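Local atomic coordinates of CurJ (Moorea producens 3L, PDB entry 5TZ6), a protein that probably removes water from a 5-hydroxy-2-enoyl intermediate (vinylogous dehydration) as a polyketide synthase dehydratase domain in curacin biosynthesis. Residues Ala39-Ile42 / Val47-Pro50. The protein carries 1 engineered substitution. Numbering follows the deposited sequence.
Engineered in segment 39-42: Phe41 (natural residue His). With 7OD ((2E,5R)-5-hydroxy-2-methylhept-2-enoic acid), chain C.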
ATOM      1  N   ALA A  39      -4.271  24.978  -1.960  1.00 56.74           N
ATOM      2  CA  ALA A  39      -5.279  26.015  -1.833  1.00 63.95           C
ATOM      3  C   ALA A  39      -4.927  27.280  -2.606  1.00 71.67           C
ATOM      4  O   ALA A  39      -5.716  28.233  -2.588  1.00 62.80           O
ATOM      5  CB  ALA A  39      -5.496  26.348  -0.355  1.00 68.03           C
ATOM      6  N   ASP A  40      -3.782  27.316  -3.288  1.00 63.82           N
ATOM      7  CA  ASP A  40      -3.335  28.508  -3.993  1.00 60.47           C
ATOM      8  C   ASP A  40      -3.470  28.394  -5.505  1.00 59.25           C
ATOM      9  O   ASP A  40      -3.016  29.289  -6.226  1.00 63.44           O
ATOM     10  CB  ASP A  40      -1.890  28.836  -3.620  1.00 66.67           C
ATOM     11  CG  ASP A  40      -1.775  29.436  -2.238  1.00 68.81           C
ATOM     12  OD1 ASP A  40      -2.829  29.771  -1.664  1.00 81.19           O
ATOM     13  OD2 ASP A  40      -0.644  29.595  -1.733  1.00 77.68           O
ATOM     14  N   PHE A  41      -4.073  27.321  -6.005  1.00 58.70           N
ATOM     15  CA  PHE A  41      -4.314  27.145  -7.431  1.00 56.00           C
ATOM     16  C   PHE A  41      -5.823  26.997  -7.598  1.00 52.49           C
ATOM     17  O   PHE A  41      -6.357  25.890  -7.495  1.00 54.82           O
ATOM     18  CB  PHE A  41      -3.545  25.936  -8.006  1.00 47.05           C
ATOM     19  CG  PHE A  41      -3.409  25.976  -9.501  1.00 49.25           C
ATOM     20  CD1 PHE A  41      -4.439  25.540 -10.323  1.00 52.82           C
ATOM     21  CD2 PHE A  41      -2.269  26.498 -10.089  1.00 54.76           C
ATOM     22  CE1 PHE A  41      -4.320  25.600 -11.708  1.00 47.47           C
ATOM     23  CE2 PHE A  41      -2.142  26.564 -11.470  1.00 54.41           C
ATOM     24  CZ  PHE A  41      -3.170  26.118 -12.280  1.00 49.09           C
ATOM     25  N   ILE A  42      -6.506  28.118  -7.831  1.00 49.44           N
ATOM     26  CA  ILE A  42      -7.968  28.181  -7.849  1.00 53.35           C
ATOM     27  C   ILE A  42      -8.415  28.438  -9.281  1.00 56.24           C
ATOM     28  O   ILE A  42      -8.074  29.472  -9.864  1.00 63.59           O
ATOM     29  CB  ILE A  42      -8.496  29.282  -6.909  1.00 63.10           C
ATOM     30  CG1 ILE A  42      -7.889  29.138  -5.510  1.00 64.82           C
ATOM     31  CG2 ILE A  42     -10.022  29.298  -6.861  1.00 52.29           C
ATOM     32  CD1 ILE A  42      -7.797  27.699  -5.032  1.00 70.60           C
ATOM     33  N   VAL A  47     -10.569  24.163  -6.196  1.00 53.86           N
ATOM     34  CA  VAL A  47      -9.199  23.716  -5.995  1.00 56.17           C
ATOM     35  C   VAL A  47      -8.868  22.706  -7.082  1.00 55.46           C
ATOM     36  O   VAL A  47      -9.538  21.676  -7.214  1.00 66.72           O
ATOM     37  CB  VAL A  47      -9.020  23.106  -4.603  1.00 61.86           C
ATOM     38  CG1 VAL A  47      -7.646  22.475  -4.481  1.00 61.67           C
ATOM     39  CG2 VAL A  47      -9.224  24.169  -3.538  1.00 59.17           C
ATOM     40  N   VAL A  48      -7.819  22.986  -7.848  1.00 50.27           N
ATOM     41  CA  VAL A  48      -7.414  22.142  -8.963  1.00 52.64           C
ATOM     42  C   VAL A  48      -5.939  21.819  -8.815  1.00 56.79           C
ATOM     43  O   VAL A  48      -5.130  22.686  -8.462  1.00 65.86           O
ATOM     44  CB  VAL A  48      -7.690  22.818 -10.322  1.00 53.17           C
ATOM     45  CG1 VAL A  48      -7.007  22.044 -11.445  1.00 51.21           C
ATOM     46  CG2 VAL A  48      -9.184  22.901 -10.578  1.00 48.89           C
ATOM     47  N   VAL A  49      -5.585  20.562  -9.081  1.00 54.42           N
ATOM     48  CA  VAL A  49      -4.205  20.110  -9.085  1.00 53.01           C
ATOM     49  C   VAL A  49      -3.689  20.210 -10.516  1.00 49.94           C
ATOM     50  O   VAL A  49      -4.170  19.451 -11.380  1.00 57.77           O
ATOM     51  CB  VAL A  49      -4.076  18.678  -8.557  1.00 57.56           C
ATOM     52  CG1 VAL A  49      -2.629  18.228  -8.632  1.00 56.07           C
ATOM     53  CG2 VAL A  49      -4.606  18.587  -7.138  1.00 59.55           C
ATOM     54  N   PRO A  50      -2.737  21.080 -10.816  1.00 55.20           N
ATOM     55  CA  PRO A  50      -2.224  21.176 -12.181  1.00 53.66           C
ATOM     56  C   PRO A  50      -1.331  19.993 -12.537  1.00 52.97           C
ATOM     57  O   PRO A  50      -0.828  19.272 -11.671  1.00 57.42           O
ATOM     58  CB  PRO A  50      -1.435  22.489 -12.167  1.00 51.31           C
ATOM     59  CG  PRO A  50      -0.990  22.630 -10.745  1.00 49.47           C
ATOM     60  CD  PRO A  50      -2.109  22.068  -9.912  1.00 46.21           C
TER
HETATM   61  OAB 7OD C1301      -6.235  25.094 -15.808  1.00 97.06           O
HETATM   62  CAA 7OD C1301      -5.697  23.979 -15.648  1.00 99.15           C
HETATM   63  OAI 7OD C1301      -6.409  22.958 -15.513  1.00102.31           O
HETATM   64  CAC 7OD C1301      -4.169  23.864 -15.620  1.00 98.78           C
HETATM   65  CAK 7OD C1301      -3.514  22.487 -15.421  1.00 98.97           C
HETATM   66  CAD 7OD C1301      -3.291  25.116 -15.788  1.00 99.76           C
HETATM   67  CAE 7OD C1301      -1.763  24.948 -15.754  1.00101.78           C
HETATM   68  CAF 7OD C1301      -0.929  26.211 -16.081  1.00103.88           C
HETATM   69  OAH 7OD C1301      -0.378  26.729 -14.866  1.00 97.22           O
HETATM   70  CAG 7OD C1301      -1.721  27.326 -16.774  1.00103.39           C
HETATM   71  CAJ 7OD C1301      -0.721  28.319 -17.371  1.00104.23           C
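Over one face of the ring of Phe41, an engineered residue standing where the natural sequence has histidine, leans the CB-CG-CD side of the Pro50 pyrrolidine, tilted against it. CG of Pro50, the puckered corner, rides 4.1 Å from the centroid of the Phe41 ring and only 10° off the normal, a CH-pi contact. CB of Pro50 extends the same cover, 4.0 Å from CZ of Phe41. With chi1 at -162° the ring extends away from the backbone N, past Val48 toward Pro50 and the ligand. CZ of Phe41 lies 3.7 Å from 7OD CAD, and the 7OD hydroxyl OAH sits at the ring edge, in plane, 3.8 Å from CE2 of Phe41; CA of Pro50 approaches the methyl CAK of 7OD to 3.7 Å. Val48 O is the bump beside the root of the ring, 3.5 Å obliquely from CD1 of Phe41, which CB of Val48 also touches. One straight backbone hydrogen bond, Val48 N to Phe41 O (3.3 Å), joins the two strands here. Ile42 and Val47 form the adjoining non-hydrogen-bonded antiparallel pair, CD1 of Ile42 reaching CG2 of Val47 (4.1 Å). Phe41 and Pro50 thus form part of the pocket wall of this hot-dog-family dehydratase. Strand 176-178 pairs with 41-43 and strand 82-84 with 46-49; Pro50 is the N-cap of helix 51-65, and helix 215-223 brings Asp219, hydrogen-bonded to the ligand, against both Phe41 and Pro50.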